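Local coordinates for cell surface protein (Faecalibacterium prausnitzii A2-165, PDB 4GT6) that is of unknown function but probably binds proteins at the bacterial cell surface, this piece being a BspA-type leucine-rich-repeat region of a longer chain, at residues A[128-133]-A[150-155]; A[174-179]-A[196-201]. All blocks are in the same frame, centred on the assembly; numbering follows the deposited sequence.

Followed from the N terminus, the chain leaves strand 127-128, turns through 129-132, passes strand 141-143 and returns at 150-155, where contact 1 closes the coil. It then runs through strands 164-166 and 173-174 into 174-179, passes strand 186-189 and returns at 196-201, closing contact 2. Each loop leaves 16 residues between its segments, and the two lie in series, neither nested nor crossed. Contact 1 links the turns after strands 127-128 and 150-151, across the break between the mixed and three-stranded sheets; contact 2 includes a parallel bridge, I174 with I196. With centres 10 Å apart, the contacts also touch, through probable hydrogen bonds V151 O to E175 N and G154 N to E176 O.

Contact 1: A[128-133]-A[150-155]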
loop_
_atom_site.group_PDB
_atom_site.type_symbol
_atom_site.label_atom_id
_atom_site.label_comp_id
_atom_site.label_asym_id
_atom_site.label_seq_id
_atom_site.Cartn_x
_atom_site.Cartn_y
_atom_site.Cartn_z
ATOM N N ILE A 128 5.765 11.305 -10.145
ATOM C CA ILE A 128 5.055 10.045 -10.412
ATOM C C ILE A 128 3.745 10.136 -9.640
ATOM O O ILE A 128 3.773 10.292 -8.401
ATOM C CB ILE A 128 5.850 8.765 -10.053
ATOM C CG1 ILE A 128 7.318 8.788 -10.522
ATOM C CG2 ILE A 128 5.115 7.566 -10.610
ATOM C CD1 ILE A 128 8.217 7.650 -9.841
ATOM N N ASP A 129 2.610 10.025 -10.337
ATOM C CA ASP A 129 1.323 10.206 -9.676
ATOM C C ASP A 129 0.749 8.891 -9.150
ATOM O O ASP A 129 1.324 7.823 -9.339
ATOM C CB ASP A 129 0.329 10.917 -10.606
ATOM C CG ASP A 129 -0.605 11.926 -9.925
ATOM O OD1 ASP A 129 -0.835 11.806 -8.666
ATOM O OD2 ASP A 129 -1.158 12.799 -10.646
ATOM N N SER A 130 -0.378 8.991 -8.442
ATOM C CA SER A 130 -1.045 7.890 -7.733
ATOM C C SER A 130 -1.152 6.607 -8.522
ATOM O O SER A 130 -1.520 6.640 -9.706
ATOM C CB SER A 130 -2.464 8.306 -7.353
ATOM O OG SER A 130 -2.396 9.553 -6.677
ATOM N N GLU A 131 -0.848 5.474 -7.841
ATOM C CA GLU A 131 -1.027 4.101 -8.335
ATOM C C GLU A 131 -0.370 3.839 -9.695
ATOM O O GLU A 131 -0.841 2.958 -10.423
ATOM C CB GLU A 131 -2.539 3.864 -8.490
ATOM C CG GLU A 131 -3.324 3.972 -7.189
ATOM C CD GLU A 131 -4.812 3.826 -7.434
ATOM O OE1 GLU A 131 -5.418 4.727 -8.060
ATOM O OE2 GLU A 131 -5.347 2.751 -7.086
ATOM N N ALA A 132 0.722 4.541 -10.023
ATOM C CA ALA A 132 1.364 4.381 -11.326
ATOM C C ALA A 132 1.872 2.960 -11.539
ATOM O O ALA A 132 1.894 2.517 -12.682
ATOM C CB ALA A 132 2.517 5.364 -11.470
ATOM N N PHE A 133 2.230 2.216 -10.455
ATOM C CA PHE A 133 2.730 0.852 -10.637
ATOM C C PHE A 133 1.924 -0.136 -9.807
ATOM O O PHE A 133 2.446 -1.178 -9.413
ATOM C CB PHE A 133 4.242 0.782 -10.301
ATOM C CG PHE A 133 5.048 1.611 -11.284
ATOM C CD1 PHE A 133 5.332 1.126 -12.561
ATOM C CD2 PHE A 133 5.476 2.894 -10.948
ATOM C CE1 PHE A 133 6.055 1.898 -13.477
ATOM C CE2 PHE A 133 6.184 3.680 -11.874
ATOM C CZ PHE A 133 6.426 3.187 -13.148
ATOM N N SER A 150 7.681 12.963 -3.357
ATOM C CA SER A 150 6.772 12.099 -2.597
ATOM C C SER A 150 6.507 10.807 -3.320
ATOM O O SER A 150 6.671 10.724 -4.535
ATOM C CB SER A 150 5.446 12.790 -2.272
ATOM O OG SER A 150 4.696 13.065 -3.439
ATOM N N VAL A 151 6.100 9.784 -2.567
ATOM C CA VAL A 151 5.701 8.520 -3.162
ATOM C C VAL A 151 4.190 8.590 -3.122
ATOM O O VAL A 151 3.614 8.536 -2.030
ATOM C CB VAL A 151 6.296 7.286 -2.435
ATOM C CG1 VAL A 151 5.773 5.989 -3.075
ATOM C CG2 VAL A 151 7.815 7.323 -2.492
ATOM N N ALA A 152 3.547 8.802 -4.285
ATOM C CA ALA A 152 2.089 9.021 -4.343
ATOM C C ALA A 152 1.306 7.782 -3.876
ATOM O O ALA A 152 1.857 6.679 -3.821
ATOM C CB ALA A 152 1.670 9.439 -5.747
ATOM N N ASP A 153 0.052 7.985 -3.469
ATOM C CA ASP A 153 -0.780 6.928 -2.890
ATOM C C ASP A 153 -0.901 5.707 -3.799
ATOM O O ASP A 153 -1.041 5.846 -5.017
ATOM C CB ASP A 153 -2.178 7.446 -2.520
ATOM C CG ASP A 153 -2.999 7.953 -3.676
ATOM O OD1 ASP A 153 -2.766 9.108 -4.115
ATOM O OD2 ASP A 153 -3.837 7.188 -4.176
ATOM N N GLY A 154 -0.768 4.536 -3.188
ATOM C CA GLY A 154 -0.896 3.240 -3.849
ATOM C C GLY A 154 0.083 2.989 -4.973
ATOM O O GLY A 154 -0.160 2.118 -5.803
HETATM N N MSE A 155 1.197 3.740 -5.002
HETATM C CA MSE A 155 2.151 3.644 -6.115
HETATM C C MSE A 155 2.611 2.217 -6.385
HETATM O O MSE A 155 2.634 1.834 -7.562
HETATM C CB MSE A 155 3.370 4.551 -5.935
HETATM C CG MSE A 155 4.409 4.401 -7.086
HETATM SE SE MSE A 155 5.760 5.757 -7.006
HETATM C CE MSE A 155 4.525 7.166 -7.010
HETATM O O HOH W 1 5.839 12.479 -7.398
#
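D153 carries its carboxylate carbon between the backbone N and the carbonyl carbon (chi1 62°), while S130 places OG beside its own backbone N (chi1 -52°); together these torsions bring S130 OG to 2.6 Å from D153 OD1. The serine hydroxyl donates this hydrogen bond and meets the oxygen from above the carboxylate plane, 39° out of it. S130 is gripped a second time inside its own segment, where its backbone N gives a hydrogen bond to D129 OD1 at 2.9 Å. A152 CB points at the main chain of 128-133, 3.4 Å from S130 N.

Both segments fold into type II beta turns, D129 to A132 and A152 to M155, laid one on the next as successive coils of the leucine-rich-repeat solenoid. Two backbone bonds join the coils: E131 N to D153 O at 2.9 Å and F133 N to M155 O, also 2.9 Å. Between them E131 CA makes a CA-H...O contact with G154 O at 3.3 Å. E131 and G154 both have positive phi, as the third position of such a turn requires, a conformation that glycine adopts readily. The E131 carboxylate looks to its own coil and the preceding one, bonding H134 and Q108.

Inside the coil, selenomethionine M155 crosses I128 at about a right angle, its CE 3.7 Å from I128 CG2, although a second conformer makes this detail less certain. M155 CG lies at the edge of the F133 ring, which is itself parallel to the ring of F110.

Contact 2: A[174-179]-A[196-201]; sequences IEERAF and IGTNAF. With EDO (1,2-ethanediol), chain F; EDO (1,2-ethanediol), chain G; EDO (1,2-ethanediol), chain L.
F179 and F201 hold their rings nearly parallel, 5° apart, but slid so far that they barely overlap, with centroids 5.5 Å apart. The closest ring atoms, F179 CD2 and F201 CE1, are 3.4 Å from each other. A200 O lies at the edge of the F179 ring, and I174 CD1 at that of F201. The R177 guanidinium, one of two conformers, has N199 ND2 at its edge, the amide turned nearly perpendicular. The rings repeat a core position of the leucine-rich-repeat solenoid, one per coil; matching turn backbones and nearly equal chi1 (-62° and -63°) send both the same way. Replacing F179 by an alanine is likely to open a gap beside F201 CE1 and leave that ring freer to tilt.

Type II turns E175 to A178 and G197 to A200 stack beside this core, following the parallel bridge of I174 with I196. F179 N binds A200 O at 2.8 Å, and R177 N binds T198 O at 3.1 Å. On the outer side a water bridges E176 OE2 and T198 N, while N199 uses OD1 for H259 and ND2 for a water and an ethanediol, probably from the crystallisation liquor. G197 comes so near E176 N that any CB would clash, and its own N bonds I174 O at 2.7 Å, nearly along the C=O axis.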
loop_
_atom_site.group_PDB
_atom_site.type_symbol
_atom_site.label_atom_id
_atom_site.label_comp_id
_atom_site.label_asym_id
_atom_site.label_seq_id
_atom_site.Cartn_x
_atom_site.Cartn_y
_atom_site.Cartn_z
ATOM N N ILE A 174 5.393 9.610 2.106
ATOM C CA ILE A 174 5.098 8.267 1.589
ATOM C C ILE A 174 3.609 8.148 1.790
ATOM O O ILE A 174 3.161 7.985 2.924
ATOM C CB ILE A 174 5.923 7.147 2.270
ATOM C CG1 ILE A 174 7.428 7.384 2.108
ATOM C CG2 ILE A 174 5.498 5.756 1.745
ATOM C CD1 ILE A 174 8.288 6.489 3.078
ATOM N N GLU A 175 2.826 8.256 0.711
ATOM C CA GLU A 175 1.375 8.368 0.868
ATOM C C GLU A 175 0.691 7.038 1.171
ATOM O O GLU A 175 1.319 5.977 1.150
ATOM C CB GLU A 175 0.718 9.093 -0.343
ATOM C CG GLU A 175 1.305 10.475 -0.675
ATOM C CD GLU A 175 1.208 11.601 0.352
ATOM O OE1 GLU A 175 0.739 11.364 1.488
ATOM O OE2 GLU A 175 1.628 12.733 0.019
ATOM N N GLU A 176 -0.599 7.103 1.480
ATOM C CA GLU A 176 -1.396 5.933 1.831
ATOM C C GLU A 176 -1.209 4.770 0.882
ATOM O O GLU A 176 -1.252 4.962 -0.341
ATOM C CB GLU A 176 -2.893 6.293 1.820
ATOM C CG GLU A 176 -3.342 7.124 3.002
ATOM C CD GLU A 176 -4.823 7.454 3.027
ATOM O OE1 GLU A 176 -5.536 7.085 2.065
ATOM O OE2 GLU A 176 -5.265 8.110 4.001
ATOM N N ARG A 177 -1.032 3.553 1.452
ATOM C CA ARG A 177 -0.942 2.283 0.708
ATOM C C ARG A 177 0.199 2.253 -0.337
ATOM O O ARG A 177 0.196 1.383 -1.212
ATOM C CB ARG A 177 -2.300 1.965 0.009
ATOM C CG ARG A 177 -3.526 2.082 0.936
ATOM C CD ARG A 177 -4.859 1.687 0.294
ATOM N NE ARG A 177 -4.876 0.328 -0.256
ATOM C CZ ARG A 177 -4.990 -0.786 0.463
ATOM N NH1 ARG A 177 -5.078 -0.728 1.786
ATOM N NH2 ARG A 177 -4.996 -1.969 -0.137
ATOM N N ALA A 178 1.202 3.144 -0.227
ATOM C CA ALA A 178 2.290 3.175 -1.238
ATOM C C ALA A 178 2.991 1.818 -1.441
ATOM O O ALA A 178 3.299 1.479 -2.589
ATOM C CB ALA A 178 3.324 4.227 -0.861
ATOM N N PHE A 179 3.215 1.024 -0.353
ATOM C CA PHE A 179 3.906 -0.273 -0.478
ATOM C C PHE A 179 3.073 -1.408 0.065
ATOM O O PHE A 179 3.629 -2.453 0.429
ATOM C CB PHE A 179 5.274 -0.234 0.247
ATOM C CG PHE A 179 6.194 0.799 -0.349
ATOM C CD1 PHE A 179 6.895 0.535 -1.520
ATOM C CD2 PHE A 179 6.310 2.064 0.221
ATOM C CE1 PHE A 179 7.710 1.513 -2.102
ATOM C CE2 PHE A 179 7.163 3.026 -0.333
ATOM C CZ PHE A 179 7.856 2.744 -1.486
ATOM N N ILE A 196 3.774 9.778 6.552
ATOM C CA ILE A 196 3.627 8.404 6.064
ATOM C C ILE A 196 2.140 8.116 6.197
ATOM O O ILE A 196 1.613 8.127 7.310
ATOM C CB ILE A 196 4.515 7.331 6.763
ATOM C CG1 ILE A 196 6.021 7.672 6.655
ATOM C CG2 ILE A 196 4.200 5.937 6.163
ATOM C CD1 ILE A 196 7.013 6.600 7.217
ATOM N N GLY A 197 1.469 7.919 5.069
ATOM C CA GLY A 197 0.031 7.720 5.040
ATOM C C GLY A 197 -0.389 6.378 5.597
ATOM O O GLY A 197 0.419 5.450 5.679
ATOM N N THR A 198 -1.668 6.263 5.935
ATOM C CA THR A 198 -2.283 5.044 6.474
ATOM C C THR A 198 -1.978 3.850 5.575
ATOM O O THR A 198 -2.163 3.985 4.357
ATOM C CB THR A 198 -3.814 5.264 6.566
ATOM O OG1 THR A 198 -4.108 6.519 7.187
ATOM C CG2 THR A 198 -4.503 4.173 7.313
ATOM N N ASN A 199 -1.569 2.694 6.147
ATOM C CA ASN A 199 -1.343 1.436 5.435
ATOM C C ASN A 199 -0.243 1.488 4.367
ATOM O O ASN A 199 -0.159 0.561 3.552
ATOM C CB ASN A 199 -2.670 0.950 4.802
ATOM C CG ASN A 199 -3.659 0.471 5.819
ATOM O OD1 ASN A 199 -3.289 -0.183 6.790
ATOM N ND2 ASN A 199 -4.934 0.834 5.656
ATOM N N ALA A 200 0.662 2.483 4.425
ATOM C CA ALA A 200 1.805 2.558 3.489
ATOM C C ALA A 200 2.592 1.258 3.490
ATOM O O ALA A 200 3.095 0.854 2.448
ATOM C CB ALA A 200 2.732 3.715 3.882
ATOM N N PHE A 201 2.695 0.583 4.672
ATOM C CA PHE A 201 3.443 -0.664 4.785
ATOM C C PHE A 201 2.567 -1.828 5.286
ATOM O O PHE A 201 3.090 -2.830 5.789
ATOM C CB PHE A 201 4.677 -0.456 5.694
ATOM C CG PHE A 201 5.636 0.547 5.092
ATOM C CD1 PHE A 201 6.403 0.217 3.973
ATOM C CD2 PHE A 201 5.727 1.839 5.604
ATOM C CE1 PHE A 201 7.277 1.152 3.404
ATOM C CE2 PHE A 201 6.602 2.778 5.033
ATOM C CZ PHE A 201 7.380 2.425 3.943
HETATM C C1 EDO F . 1.026 4.046 8.512
HETATM O O1 EDO F . -0.051 3.073 8.607
HETATM C C2 EDO F . 0.523 5.441 9.007
HETATM O O2 EDO F . 1.564 6.361 9.362
HETATM C C1 EDO G . -6.040 -3.645 3.976
HETATM O O1 EDO G . -6.302 -2.296 3.623
HETATM C C2 EDO G . -4.575 -3.746 4.465
HETATM O O2 EDO G . -3.696 -3.494 3.397
HETATM C C1 EDO L . -8.134 1.046 7.032
HETATM O O1 EDO L . -7.123 0.214 7.578
HETATM C C2 EDO L . -8.512 2.213 7.962
HETATM O O2 EDO L . -7.503 3.192 7.911
HETATM O O HOH W 2 -3.265 8.666 5.841
HETATM O O HOH W 3 -6.178 2.062 3.464
#